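Long-range contacts in peptidoglycan recognition protein SA CG11709-PA (Drosophila melanogaster, PDB 1SXR), which binds peptidoglycan of Gram-positive bacteria and thereby activates the Toll pathway of innate immunity: residues A149-I154 against T162-I167; K23-L28 against F71-Y76; S49-C54 against I85-T90; E143-I148 against W170-S175. One frame throughout, in Å; residues are numbered along the deposited sequence. Where two conformers were deposited one is given.

Interaction 1 (A149-I154 against T162-I167); sequences AGSQVI and TLYNEI
Y164 reaches from its helix to the turn at A149 and Q152, and its course from CB to hydroxyl accounts for most of this contact. With CG anti to the backbone N (chi1 179°), the ring is carried off the helix. The CD1 side meets the methyl of A149 first, CD1 lying 3.4 Å from A149 CB; S151 OG stands more loosely over one ring face, nearest CD2. Further out, CE1 comes within 3.6 Å of Q152 OE1, and the terminal OH rests 3.4 Å from Q152 CG, the glutamine chain crossing the tyrosine nearly at a right angle. The turn follows edge strand 145-149 of the central sheet in this amidase-type PGRP fold, and helix 161-167 packs against it, I167 CD1 touching A149 CB at 3.8 Å. Q152 runs out extended (chi2 -179°), and its OE1 accepts from the backbone N of A149 at 2.8 Å in a nearly straight bond (170°). The same OE1 also accepts from W173 NE1, while NE2 donates to L174 O. A leucine in its place would probably leave A149 N, the W173 indole and L174 O without these partners and deprive the tyrosine hydroxyl end of its amide neighbour.

Interaction 2 (K23-L28 against F71-Y76); sequences KPSLGL and FNDISY. With EDO (1,2-ethanediol), chain D.
S25 and L26 bracket the carbonyl of N72, and the side chains of the two loops are arranged around that grip. L26 N donates to N72 O at 2.8 Å, nearly straight at 169°, Q66 of helix 50-67 adds a second donor, and S25 CA makes a CA-H...O contact with the same oxygen at 3.4 Å. L26 packs CG against N72 O and brings CD1 near F71 O; the N72 side chain lies beside G27, its OD1 also near L26 CB. Its ND2 comes to 3.4 Å from G27 O, but the angle is too poor for a hydrogen bond. S25 turns OG anti to its own nitrogen (chi1 171°), and there it accepts from G27 N at 3.0 Å: an ST turn that shapes the loop facing N72. The partner loop, 71-76, is inferred to bind peptidoglycan; on its far side S75 OG hydrogen-bonds an ethanediol, probably from the crystallisation liquor, at 2.8 Å. D73 brings OD2 to 3.7 Å from S25 CB, and OD1 accepts from I74 N and Q62 NE2. An alanine here would probably cost the K17 ammonium its carboxylate partner and leave the I74 and Q62 donors without this acceptor.

Interaction 3 (S49-C54 against I85-T90); sequences SGLLKC and IVYEGT
This is a helix-on-sheet packing contact without a direct hydrogen bond, in which the first turn of helix 50-67 sits against strand 86-88 of the central sheet, away from the inferred peptidoglycan-binding residues. The short axes run 10.9 Å apart and cross at -47°, and the gap is bridged chiefly by Y87. Its CG lies anti to the carbonyl carbon (chi1 -60°), which sends the ring toward the helix start, where OH lies 3.3 Å from both G50 C and C54 CB. L51 comes from another direction: its CD1 meets the ring at the edge, in plane, 3.8 Å from CE1. I85, two residues earlier on the same side of the strand, lays CG2 over one ring face and sends CD1 to within 3.7 Å of L51 N. The sulfur of C54, disulfide-bonded to C48, lies 4.9 Å from the Y87 ring centre and obliquely to it, a sulfur-aromatic contact. A water joins the two segments, accepting from G50 N at 3.2 Å and bonding Y87 OH at 3.1 Å. The tyrosine thus meets the disulfide-tethered helix start mainly through van der Waals contact, its polar end served by solvent rather than by the backbone beside it.

Interaction 4 (E143-I148 against W170-S175); sequences EDYALI and WPHWLS
Edge strand 145-149 of the central sheet is extended here by a single beta bridge, L147 with W173, formed as the chain returns after helix 161-167. A type II turn from W170 to W173 brings the backbone back to the strand. L147 N donates to H172 O at 2.9 Å, the donor standing well above the carbonyl plane, and L147 O accepts from L174 N at 3.0 Å with the donor only slightly tilted. H172 supplies the side-chain half of the join. Its CG lies anti to the carbonyl carbon (chi1 -66°), which lays the imidazole face to face against the Y145 phenol in an offset stack with centroids 3.8 Å apart and planes at 2°. In its own plane the ring directs ND1 to Y145 O, a 2.8 Å bond at 154°, while CE1 approaches E143 O. Apolar groups fill in along the rest of the strand: L147 CD2 meets W170 CE3 at 3.7 Å, and A146 CB and I148 CG2 meet the L174 side chain, which runs alongside I148 and points the same way. The indoles are held by partners outside the pair, W170 NE1 by E166 and W173 NE1 by Q152. A water bridges P171 O and Y145 OH, and another, donating to E143 O, is weakly held by H172 NE2. ND1 thus carries a proton, and its in-plane bond to Y145 O together with the stack on Y145 restrains the ring's rotation, while the weak contact of NE2 with water leaves its charge unsettled.

From the N terminus, the loop at 23-28 waits for 71-76, so interaction 2 closes a long loop that includes strand 35-42 and helix 50-67. Interaction 3 opens inside that loop, at the helix start, and closes beyond it at 85-90; the two therefore cross, and they touch where T90 meets I74 and Y76. The C-terminal pair comes later and lies across the chain's centre. Interaction 4 opens at strand 145-149 and closes after helix 161-167, with interaction 1 nested inside, the two meeting at Q152. Interactions 3 and 4 both reach the central sheet, about 25 Å apart between centres, one tying helix 50-67 to it and the other the 170-175 loop.

Interaction 1 (A149-I154 against T162-I167)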
loop_
_atom_site.group_PDB
_atom_site.type_symbol
_atom_site.label_atom_id
_atom_site.label_comp_id
_atom_site.label_asym_id
_atom_site.label_seq_id
_atom_site.Cartn_x
_atom_site.Cartn_y
_atom_site.Cartn_z
ATOM N N ALA A 149 5.260 3.636 8.823
ATOM C CA ALA A 149 5.226 2.173 8.719
ATOM C C ALA A 149 4.042 1.586 9.483
ATOM O O ALA A 149 3.664 2.056 10.555
ATOM C CB ALA A 149 6.526 1.579 9.272
ATOM N N GLY A 150 3.474 0.511 8.953
ATOM C CA GLY A 150 2.396 -0.161 9.665
ATOM C C GLY A 150 2.721 -0.450 11.118
ATOM O O GLY A 150 1.877 -0.293 11.993
ATOM N N SER A 151 3.951 -0.899 11.350
ATOM C CA SER A 151 4.399 -1.325 12.674
ATOM C C SER A 151 4.371 -0.192 13.694
ATOM O O SER A 151 4.358 -0.442 14.909
ATOM C CB SER A 151 5.790 -1.954 12.579
ATOM O OG SER A 151 6.751 -0.997 12.157
ATOM N N GLN A 152 4.340 1.043 13.207
ATOM C CA GLN A 152 4.326 2.181 14.147
ATOM C C GLN A 152 2.977 2.376 14.805
ATOM O O GLN A 152 2.890 3.027 15.850
ATOM C CB GLN A 152 4.735 3.475 13.440
ATOM C CG GLN A 152 6.144 3.467 12.923
ATOM C CD GLN A 152 6.492 4.775 12.248
ATOM O OE1 GLN A 152 6.559 4.858 11.022
ATOM N NE2 GLN A 152 6.699 5.832 13.061
ATOM N N VAL A 153 1.914 1.838 14.203
ATOM C CA VAL A 153 0.550 2.122 14.668
ATOM C C VAL A 153 -0.334 0.903 14.969
ATOM O O VAL A 153 -1.346 1.041 15.648
ATOM C CB VAL A 153 -0.172 3.095 13.716
ATOM C CG1 VAL A 153 0.588 4.438 13.703
ATOM C CG2 VAL A 153 -0.212 2.514 12.287
ATOM N N ILE A 154 0.019 -0.269 14.443
ATOM C CA ILE A 154 -0.709 -1.490 14.816
ATOM C C ILE A 154 0.298 -2.575 15.159
ATOM O O ILE A 154 1.504 -2.399 14.978
ATOM C CB ILE A 154 -1.696 -1.982 13.697
ATOM C CG1 ILE A 154 -0.934 -2.308 12.411
ATOM C CG2 ILE A 154 -2.815 -0.942 13.431
ATOM C CD1 ILE A 154 -1.822 -2.923 11.352
ATOM N N THR A 162 14.109 -4.222 7.781
ATOM C CA THR A 162 15.038 -3.648 6.804
ATOM C C THR A 162 14.376 -2.544 5.979
ATOM O O THR A 162 14.956 -1.486 5.704
ATOM C CB THR A 162 15.620 -4.734 5.912
ATOM O OG1 THR A 162 16.453 -5.591 6.715
ATOM C CG2 THR A 162 16.581 -4.128 4.894
ATOM N N LEU A 163 13.134 -2.784 5.595
ATOM C CA LEU A 163 12.419 -1.780 4.834
ATOM C C LEU A 163 12.003 -0.575 5.710
ATOM O O LEU A 163 12.043 0.573 5.265
ATOM C CB LEU A 163 11.230 -2.428 4.125
ATOM C CG LEU A 163 10.300 -1.515 3.312
ATOM C CD1 LEU A 163 11.048 -0.584 2.355
ATOM C CD2 LEU A 163 9.293 -2.377 2.545
ATOM N N TYR A 164 11.628 -0.844 6.955
ATOM C CA TYR A 164 11.286 0.208 7.908
ATOM C C TYR A 164 12.479 1.131 8.084
ATOM O O TYR A 164 12.316 2.356 8.078
ATOM C CB TYR A 164 10.880 -0.385 9.239
ATOM C CG TYR A 164 10.531 0.641 10.294
ATOM C CD1 TYR A 164 9.865 1.815 9.971
ATOM C CD2 TYR A 164 10.838 0.412 11.623
ATOM C CE1 TYR A 164 9.537 2.752 10.961
ATOM C CE2 TYR A 164 10.510 1.337 12.613
ATOM C CZ TYR A 164 9.860 2.498 12.267
ATOM O OH TYR A 164 9.544 3.405 13.250
ATOM N N ASN A 165 13.674 0.546 8.220
ATOM C CA ASN A 165 14.873 1.369 8.357
ATOM C C ASN A 165 15.096 2.278 7.159
ATOM O O ASN A 165 15.559 3.409 7.322
ATOM C CB ASN A 165 16.113 0.517 8.639
ATOM C CG ASN A 165 16.104 -0.066 10.031
ATOM O OD1 ASN A 165 15.436 0.453 10.928
ATOM N ND2 ASN A 165 16.839 -1.169 10.226
ATOM N N GLU A 166 14.777 1.791 5.962
ATOM C CA GLU A 166 14.860 2.602 4.755
ATOM C C GLU A 166 13.856 3.762 4.758
ATOM O O GLU A 166 14.245 4.909 4.545
ATOM C CB GLU A 166 14.728 1.725 3.493
ATOM C CG GLU A 166 14.577 2.462 2.166
ATOM C CD GLU A 166 15.822 3.240 1.736
ATOM O OE1 GLU A 166 16.952 2.878 2.137
ATOM O OE2 GLU A 166 15.673 4.219 0.978
ATOM N N ILE A 167 12.569 3.491 4.982
ATOM C CA ILE A 167 11.588 4.578 4.887
ATOM C C ILE A 167 11.781 5.658 5.961
ATOM O O ILE A 167 11.374 6.805 5.784
ATOM C CB ILE A 167 10.139 4.045 4.866
ATOM C CG1 ILE A 167 9.757 3.462 6.212
ATOM C CG2 ILE A 167 9.950 2.999 3.762
ATOM C CD1 ILE A 167 8.281 3.157 6.331
#

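Interaction 2 (K23-L28 against F71-Y76)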
loop_
_atom_site.group_PDB
_atom_site.type_symbol
_atom_site.label_atom_id
_atom_site.label_comp_id
_atom_site.label_asym_id
_atom_site.label_seq_id
_atom_site.Cartn_x
_atom_site.Cartn_y
_atom_site.Cartn_z
ATOM N N LYS A 23 -11.092 -8.411 -9.612
ATOM C CA LYS A 23 -12.554 -8.316 -9.528
ATOM C C LYS A 23 -12.964 -6.988 -8.902
ATOM O O LYS A 23 -12.170 -6.332 -8.233
ATOM C CB LYS A 23 -13.115 -9.452 -8.656
ATOM C CG LYS A 23 -12.877 -10.817 -9.281
ATOM C CD LYS A 23 -13.530 -11.959 -8.534
ATOM C CE LYS A 23 -13.608 -13.177 -9.454
ATOM N NZ LYS A 23 -13.556 -14.491 -8.738
ATOM N N PRO A 24 -14.211 -6.574 -9.101
ATOM C CA PRO A 24 -14.684 -5.344 -8.473
ATOM C C PRO A 24 -14.669 -5.415 -6.948
ATOM O O PRO A 24 -14.757 -6.502 -6.379
ATOM C CB PRO A 24 -16.141 -5.235 -8.966
ATOM C CG PRO A 24 -16.136 -6.051 -10.228
ATOM C CD PRO A 24 -15.245 -7.222 -9.937
ATOM N N SER A 25 -14.574 -4.254 -6.311
ATOM C CA SER A 25 -14.859 -4.175 -4.888
ATOM C C SER A 25 -16.278 -4.645 -4.583
ATOM O O SER A 25 -17.198 -4.522 -5.425
ATOM C CB SER A 25 -14.672 -2.740 -4.406
ATOM O OG SER A 25 -15.132 -2.583 -3.072
ATOM N N LEU A 26 -16.447 -5.194 -3.385
ATOM C CA LEU A 26 -17.760 -5.604 -2.902
ATOM C C LEU A 26 -18.500 -4.449 -2.242
ATOM O O LEU A 26 -19.657 -4.602 -1.827
ATOM C CB LEU A 26 -17.644 -6.789 -1.932
ATOM C CG LEU A 26 -17.037 -8.028 -2.587
ATOM C CD1 LEU A 26 -16.674 -9.056 -1.552
ATOM C CD2 LEU A 26 -17.987 -8.600 -3.632
ATOM N N GLY A 27 -17.839 -3.305 -2.105
ATOM C CA GLY A 27 -18.484 -2.142 -1.485
ATOM C C GLY A 27 -17.537 -0.966 -1.402
ATOM O O GLY A 27 -16.514 -1.006 -0.730
ATOM N N LEU A 28 -17.900 0.111 -2.071
ATOM C CA LEU A 28 -17.003 1.251 -2.163
ATOM C C LEU A 28 -17.267 2.205 -1.009
ATOM O O LEU A 28 -18.420 2.561 -0.735
ATOM C CB LEU A 28 -17.191 1.968 -3.508
ATOM C CG LEU A 28 -16.853 1.104 -4.722
ATOM C CD1 LEU A 28 -17.444 1.689 -6.009
ATOM C CD2 LEU A 28 -15.333 0.919 -4.869
ATOM N N PHE A 71 -12.983 -8.615 3.664
ATOM C CA PHE A 71 -12.764 -7.243 3.233
ATOM C C PHE A 71 -13.513 -7.001 1.911
ATOM O O PHE A 71 -13.892 -7.947 1.212
ATOM C CB PHE A 71 -11.282 -6.982 2.973
ATOM C CG PHE A 71 -10.395 -7.188 4.153
ATOM C CD1 PHE A 71 -10.892 -7.102 5.446
ATOM C CD2 PHE A 71 -9.029 -7.399 3.959
ATOM C CE1 PHE A 71 -10.047 -7.287 6.535
ATOM C CE2 PHE A 71 -8.172 -7.587 5.041
ATOM C CZ PHE A 71 -8.692 -7.531 6.314
ATOM N N ASN A 72 -13.687 -5.732 1.562
ATOM C CA ASN A 72 -14.420 -5.402 0.341
ATOM C C ASN A 72 -13.540 -5.580 -0.890
ATOM O O ASN A 72 -14.044 -5.770 -1.988
ATOM C CB ASN A 72 -14.967 -3.975 0.412
ATOM C CG ASN A 72 -16.186 -3.889 1.303
ATOM O OD1 ASN A 72 -17.007 -4.801 1.309
ATOM N ND2 ASN A 72 -16.271 -2.830 2.097
ATOM N N ASP A 73 -12.224 -5.548 -0.691
ATOM C CA ASP A 73 -11.279 -5.603 -1.813
ATOM C C ASP A 73 -9.916 -6.000 -1.226
ATOM O O ASP A 73 -9.766 -6.146 0.009
ATOM C CB ASP A 73 -11.210 -4.229 -2.484
ATOM C CG ASP A 73 -10.834 -4.298 -3.938
ATOM O OD1 ASP A 73 -10.252 -5.315 -4.369
ATOM O OD2 ASP A 73 -11.030 -3.322 -4.714
ATOM N N ILE A 74 -8.935 -6.181 -2.102
ATOM C CA ILE A 74 -7.562 -6.291 -1.624
ATOM C C ILE A 74 -7.290 -5.145 -0.628
ATOM O O ILE A 74 -7.735 -3.996 -0.826
ATOM C CB ILE A 74 -6.573 -6.296 -2.815
ATOM C CG1 ILE A 74 -5.223 -6.891 -2.411
ATOM C CG2 ILE A 74 -6.544 -5.017 -3.575
ATOM C CD1 ILE A 74 -4.536 -7.542 -3.603
ATOM N N SER A 75 -6.610 -5.454 0.478
ATOM C CA SER A 75 -6.624 -4.534 1.633
ATOM C C SER A 75 -5.906 -3.216 1.339
ATOM O O SER A 75 -6.307 -2.138 1.828
ATOM C CB SER A 75 -5.984 -5.196 2.846
ATOM O OG SER A 75 -4.601 -5.402 2.591
ATOM N N TYR A 76 -4.838 -3.312 0.556
ATOM C CA TYR A 76 -3.956 -2.150 0.301
ATOM C C TYR A 76 -4.516 -1.264 -0.787
ATOM O O TYR A 76 -5.177 -1.757 -1.707
ATOM C CB TYR A 76 -2.563 -2.643 -0.139
ATOM C CG TYR A 76 -2.033 -3.749 0.734
ATOM C CD1 TYR A 76 -1.578 -3.487 2.020
ATOM C CD2 TYR A 76 -1.996 -5.039 0.269
ATOM C CE1 TYR A 76 -1.105 -4.531 2.829
ATOM C CE2 TYR A 76 -1.511 -6.075 1.046
ATOM C CZ TYR A 76 -1.078 -5.811 2.318
ATOM O OH TYR A 76 -0.588 -6.836 3.115
HETATM C C1 EDO D . -4.292 -8.725 5.206
HETATM O O1 EDO D . -4.587 -8.455 6.588
HETATM C C2 EDO D . -3.285 -7.705 4.685
HETATM O O2 EDO D . -3.705 -6.377 5.011
#

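Interaction 3 (S49-C54 against I85-T90)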
loop_
_atom_site.group_PDB
_atom_site.type_symbol
_atom_site.label_atom_id
_atom_site.label_comp_id
_atom_site.label_asym_id
_atom_site.label_seq_id
_atom_site.Cartn_x
_atom_site.Cartn_y
_atom_site.Cartn_z
ATOM N N SER A 49 7.707 -10.774 -10.360
ATOM C CA SER A 49 8.316 -9.785 -11.235
ATOM C C SER A 49 7.468 -9.686 -12.494
ATOM O O SER A 49 7.334 -10.658 -13.255
ATOM C CB SER A 49 9.733 -10.197 -11.632
ATOM O OG SER A 49 10.552 -10.456 -10.499
ATOM N N GLY A 50 6.875 -8.523 -12.680
ATOM C CA GLY A 50 6.181 -8.233 -13.908
ATOM C C GLY A 50 4.735 -8.654 -13.859
ATOM O O GLY A 50 4.351 -9.557 -13.118
ATOM N N LEU A 51 3.952 -8.011 -14.708
ATOM C CA LEU A 51 2.510 -8.216 -14.700
ATOM C C LEU A 51 2.119 -9.667 -14.971
ATOM O O LEU A 51 1.196 -10.179 -14.352
ATOM C CB LEU A 51 1.863 -7.286 -15.729
ATOM C CG LEU A 51 0.352 -7.344 -15.958
ATOM C CD1 LEU A 51 -0.434 -7.076 -14.704
ATOM C CD2 LEU A 51 -0.064 -6.388 -17.113
ATOM N N LEU A 52 2.795 -10.336 -15.906
ATOM C CA LEU A 52 2.396 -11.696 -16.231
ATOM C C LEU A 52 2.379 -12.592 -14.995
ATOM O O LEU A 52 1.437 -13.344 -14.776
ATOM C CB LEU A 52 3.320 -12.296 -17.284
ATOM C CG LEU A 52 2.864 -12.096 -18.722
ATOM C CD1 LEU A 52 3.565 -13.097 -19.590
ATOM C CD2 LEU A 52 1.333 -12.232 -18.872
ATOM N N LYS A 53 3.431 -12.518 -14.192
ATOM C CA LYS A 53 3.530 -13.366 -12.998
ATOM C C LYS A 53 2.671 -12.788 -11.867
ATOM O O LYS A 53 1.962 -13.522 -11.145
ATOM C CB LYS A 53 4.986 -13.443 -12.533
ATOM C CG LYS A 53 5.964 -14.000 -13.563
ATOM C CD LYS A 53 5.793 -15.506 -13.660
ATOM C CE LYS A 53 6.623 -16.106 -14.810
ATOM N NZ LYS A 53 8.066 -15.738 -14.754
ATOM N N CYS A 54 2.726 -11.471 -11.710
ATOM C CA CYS A 54 2.066 -10.869 -10.565
ATOM C C CYS A 54 0.558 -10.992 -10.633
ATOM O O CYS A 54 -0.114 -11.011 -9.602
ATOM C CB CYS A 54 2.452 -9.400 -10.354
ATOM S SG CYS A 54 4.163 -9.192 -9.741
ATOM N N ILE A 85 6.465 -2.053 -11.105
ATOM C CA ILE A 85 5.083 -1.814 -11.511
ATOM C C ILE A 85 4.234 -1.518 -10.286
ATOM O O ILE A 85 4.342 -2.192 -9.246
ATOM C CB ILE A 85 4.506 -3.008 -12.250
ATOM C CG1 ILE A 85 5.239 -3.213 -13.570
ATOM C CG2 ILE A 85 2.985 -2.843 -12.483
ATOM C CD1 ILE A 85 4.766 -4.430 -14.292
ATOM N N VAL A 86 3.388 -0.506 -10.423
ATOM C CA VAL A 86 2.431 -0.163 -9.385
ATOM C C VAL A 86 1.095 -0.761 -9.765
ATOM O O VAL A 86 0.570 -0.467 -10.836
ATOM C CB VAL A 86 2.293 1.364 -9.243
ATOM C CG1 VAL A 86 1.188 1.711 -8.241
ATOM C CG2 VAL A 86 3.641 1.989 -8.808
ATOM N N TYR A 87 0.552 -1.623 -8.896
ATOM C CA TYR A 87 -0.729 -2.279 -9.168
ATOM C C TYR A 87 -1.818 -1.598 -8.331
ATOM O O TYR A 87 -1.624 -1.345 -7.137
ATOM C CB TYR A 87 -0.661 -3.765 -8.783
ATOM C CG TYR A 87 0.399 -4.505 -9.551
ATOM C CD1 TYR A 87 0.106 -5.055 -10.807
ATOM C CD2 TYR A 87 1.693 -4.625 -9.044
ATOM C CE1 TYR A 87 1.088 -5.746 -11.540
ATOM C CE2 TYR A 87 2.675 -5.319 -9.764
ATOM C CZ TYR A 87 2.364 -5.859 -10.997
ATOM O OH TYR A 87 3.351 -6.523 -11.687
ATOM N N GLU A 88 -2.936 -1.253 -8.969
ATOM C CA GLU A 88 -4.083 -0.760 -8.215
ATOM C C GLU A 88 -4.671 -1.864 -7.341
ATOM O O GLU A 88 -5.022 -2.941 -7.842
ATOM C CB GLU A 88 -5.161 -0.271 -9.186
ATOM C CG GLU A 88 -6.398 0.295 -8.476
ATOM C CD GLU A 88 -7.494 0.760 -9.440
ATOM O OE1 GLU A 88 -7.830 0.032 -10.408
ATOM O OE2 GLU A 88 -8.025 1.871 -9.206
ATOM N N GLY A 89 -4.774 -1.604 -6.037
ATOM C CA GLY A 89 -5.534 -2.480 -5.150
ATOM C C GLY A 89 -6.898 -1.854 -4.970
ATOM O O GLY A 89 -7.721 -1.782 -5.904
ATOM N N THR A 90 -7.137 -1.369 -3.764
ATOM C CA THR A 90 -8.319 -0.600 -3.489
ATOM C C THR A 90 -8.367 0.691 -4.313
ATOM O O THR A 90 -9.438 1.152 -4.687
ATOM C CB THR A 90 -8.369 -0.358 -1.978
ATOM O OG1 THR A 90 -8.899 -1.532 -1.325
ATOM C CG2 THR A 90 -9.359 0.721 -1.651
HETATM O O HOH W 1 6.329 -5.861 -10.920
#

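Interaction 4 (E143-I148 against W170-S175)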
loop_
_atom_site.group_PDB
_atom_site.type_symbol
_atom_site.label_atom_id
_atom_site.label_comp_id
_atom_site.label_asym_id
_atom_site.label_seq_id
_atom_site.Cartn_x
_atom_site.Cartn_y
_atom_site.Cartn_z
ATOM N N GLU A 143 0.132 18.116 0.455
ATOM C CA GLU A 143 1.532 18.432 0.186
ATOM C C GLU A 143 2.427 18.115 1.402
ATOM O O GLU A 143 3.618 17.846 1.232
ATOM C CB GLU A 143 1.676 19.898 -0.270
ATOM C CG GLU A 143 1.095 20.183 -1.662
ATOM C CD GLU A 143 1.666 21.445 -2.313
ATOM O OE1 GLU A 143 1.952 22.409 -1.582
ATOM O OE2 GLU A 143 1.826 21.467 -3.562
ATOM N N ASP A 144 1.865 18.136 2.612
ATOM C CA ASP A 144 2.633 17.816 3.812
ATOM C C ASP A 144 2.234 16.489 4.463
ATOM O O ASP A 144 2.257 16.362 5.693
ATOM C CB ASP A 144 2.560 18.946 4.851
ATOM C CG ASP A 144 1.135 19.305 5.233
ATOM O OD1 ASP A 144 0.187 18.969 4.488
ATOM O OD2 ASP A 144 0.867 19.931 6.279
ATOM N N TYR A 145 1.892 15.500 3.633
ATOM C CA TYR A 145 1.460 14.200 4.153
ATOM C C TYR A 145 2.501 13.593 5.075
ATOM O O TYR A 145 3.701 13.857 4.933
ATOM C CB TYR A 145 1.144 13.220 3.012
ATOM C CG TYR A 145 2.342 12.749 2.241
ATOM C CD1 TYR A 145 3.064 11.636 2.654
ATOM C CD2 TYR A 145 2.772 13.421 1.105
ATOM C CE1 TYR A 145 4.172 11.196 1.947
ATOM C CE2 TYR A 145 3.872 12.987 0.392
ATOM C CZ TYR A 145 4.578 11.888 0.818
ATOM O OH TYR A 145 5.692 11.482 0.108
ATOM N N ALA A 146 2.029 12.779 6.020
ATOM C CA ALA A 146 2.911 12.005 6.907
ATOM C C ALA A 146 3.076 10.587 6.358
ATOM O O ALA A 146 2.083 9.961 5.989
ATOM C CB ALA A 146 2.345 11.942 8.298
ATOM N N LEU A 147 4.316 10.114 6.322
ATOM C CA LEU A 147 4.651 8.746 5.912
ATOM C C LEU A 147 4.942 7.916 7.154
ATOM O O LEU A 147 5.792 8.284 7.979
ATOM C CB LEU A 147 5.892 8.767 5.005
ATOM C CG LEU A 147 6.362 7.405 4.477
ATOM C CD1 LEU A 147 5.441 7.013 3.336
ATOM C CD2 LEU A 147 7.810 7.450 3.997
ATOM N N ILE A 148 4.266 6.786 7.302
ATOM C CA ILE A 148 4.556 5.903 8.433
ATOM C C ILE A 148 4.590 4.442 8.002
ATOM O O ILE A 148 4.053 4.086 6.962
ATOM C CB ILE A 148 3.510 6.045 9.563
ATOM C CG1 ILE A 148 2.098 5.750 9.039
ATOM C CG2 ILE A 148 3.503 7.464 10.130
ATOM C CD1 ILE A 148 1.061 5.717 10.163
ATOM N N TRP A 170 13.246 8.683 4.501
ATOM C CA TRP A 170 12.571 9.396 3.430
ATOM C C TRP A 170 11.978 10.679 3.955
ATOM O O TRP A 170 11.612 10.767 5.125
ATOM C CB TRP A 170 11.435 8.556 2.853
ATOM C CG TRP A 170 11.865 7.387 2.062
ATOM C CD1 TRP A 170 13.117 6.832 2.002
ATOM C CD2 TRP A 170 11.026 6.572 1.238
ATOM N NE1 TRP A 170 13.102 5.732 1.179
ATOM C CE2 TRP A 170 11.830 5.547 0.699
ATOM C CE3 TRP A 170 9.666 6.608 0.897
ATOM C CZ2 TRP A 170 11.326 4.576 -0.170
ATOM C CZ3 TRP A 170 9.163 5.630 0.045
ATOM C CH2 TRP A 170 9.994 4.632 -0.481
ATOM N N PRO A 171 11.829 11.662 3.075
ATOM C CA PRO A 171 11.134 12.874 3.456
ATOM C C PRO A 171 9.710 12.482 3.804
ATOM O O PRO A 171 9.166 11.526 3.237
ATOM C CB PRO A 171 11.149 13.730 2.181
ATOM C CG PRO A 171 12.199 13.118 1.289
ATOM C CD PRO A 171 12.264 11.668 1.665
ATOM N N HIS A 172 9.127 13.200 4.742
ATOM C CA HIS A 172 7.744 12.954 5.155
ATOM C C HIS A 172 7.627 11.907 6.240
ATOM O O HIS A 172 6.569 11.809 6.853
ATOM C CB HIS A 172 6.811 12.587 3.972
ATOM C CG HIS A 172 6.612 13.690 2.978
ATOM N ND1 HIS A 172 5.581 14.602 3.069
ATOM C CD2 HIS A 172 7.309 14.021 1.864
ATOM C CE1 HIS A 172 5.651 15.447 2.052
ATOM N NE2 HIS A 172 6.693 15.117 1.305
ATOM N N TRP A 173 8.675 11.128 6.505
ATOM C CA TRP A 173 8.565 10.165 7.603
ATOM C C TRP A 173 8.225 10.844 8.931
ATOM O O TRP A 173 8.859 11.841 9.315
ATOM C CB TRP A 173 9.812 9.274 7.762
ATOM C CG TRP A 173 9.604 8.248 8.849
ATOM C CD1 TRP A 173 8.700 7.216 8.836
ATOM C CD2 TRP A 173 10.268 8.174 10.112
ATOM N NE1 TRP A 173 8.774 6.498 10.005
ATOM C CE2 TRP A 173 9.730 7.057 10.809
ATOM C CE3 TRP A 173 11.265 8.936 10.734
ATOM C CZ2 TRP A 173 10.151 6.690 12.091
ATOM C CZ3 TRP A 173 11.699 8.559 12.004
ATOM C CH2 TRP A 173 11.144 7.450 12.666
ATOM N N LEU A 174 7.224 10.297 9.617
ATOM C CA LEU A 174 6.740 10.781 10.898
ATOM C C LEU A 174 7.093 9.788 11.995
ATOM O O LEU A 174 6.658 8.635 11.974
ATOM C CB LEU A 174 5.215 10.998 10.856
ATOM C CG LEU A 174 4.524 11.419 12.157
ATOM C CD1 LEU A 174 4.893 12.871 12.500
ATOM C CD2 LEU A 174 3.013 11.284 12.061
ATOM N N SER A 175 7.882 10.239 12.969
ATOM C CA SER A 175 8.388 9.351 14.009
ATOM C C SER A 175 7.373 8.989 15.086
ATOM O O SER A 175 7.484 7.940 15.699
ATOM C CB SER A 175 9.646 9.942 14.664
ATOM O OG SER A 175 9.384 11.258 15.114
HETATM O O HOH W 2 5.430 17.205 -0.757
HETATM O O HOH W 3 8.134 10.471 1.100
#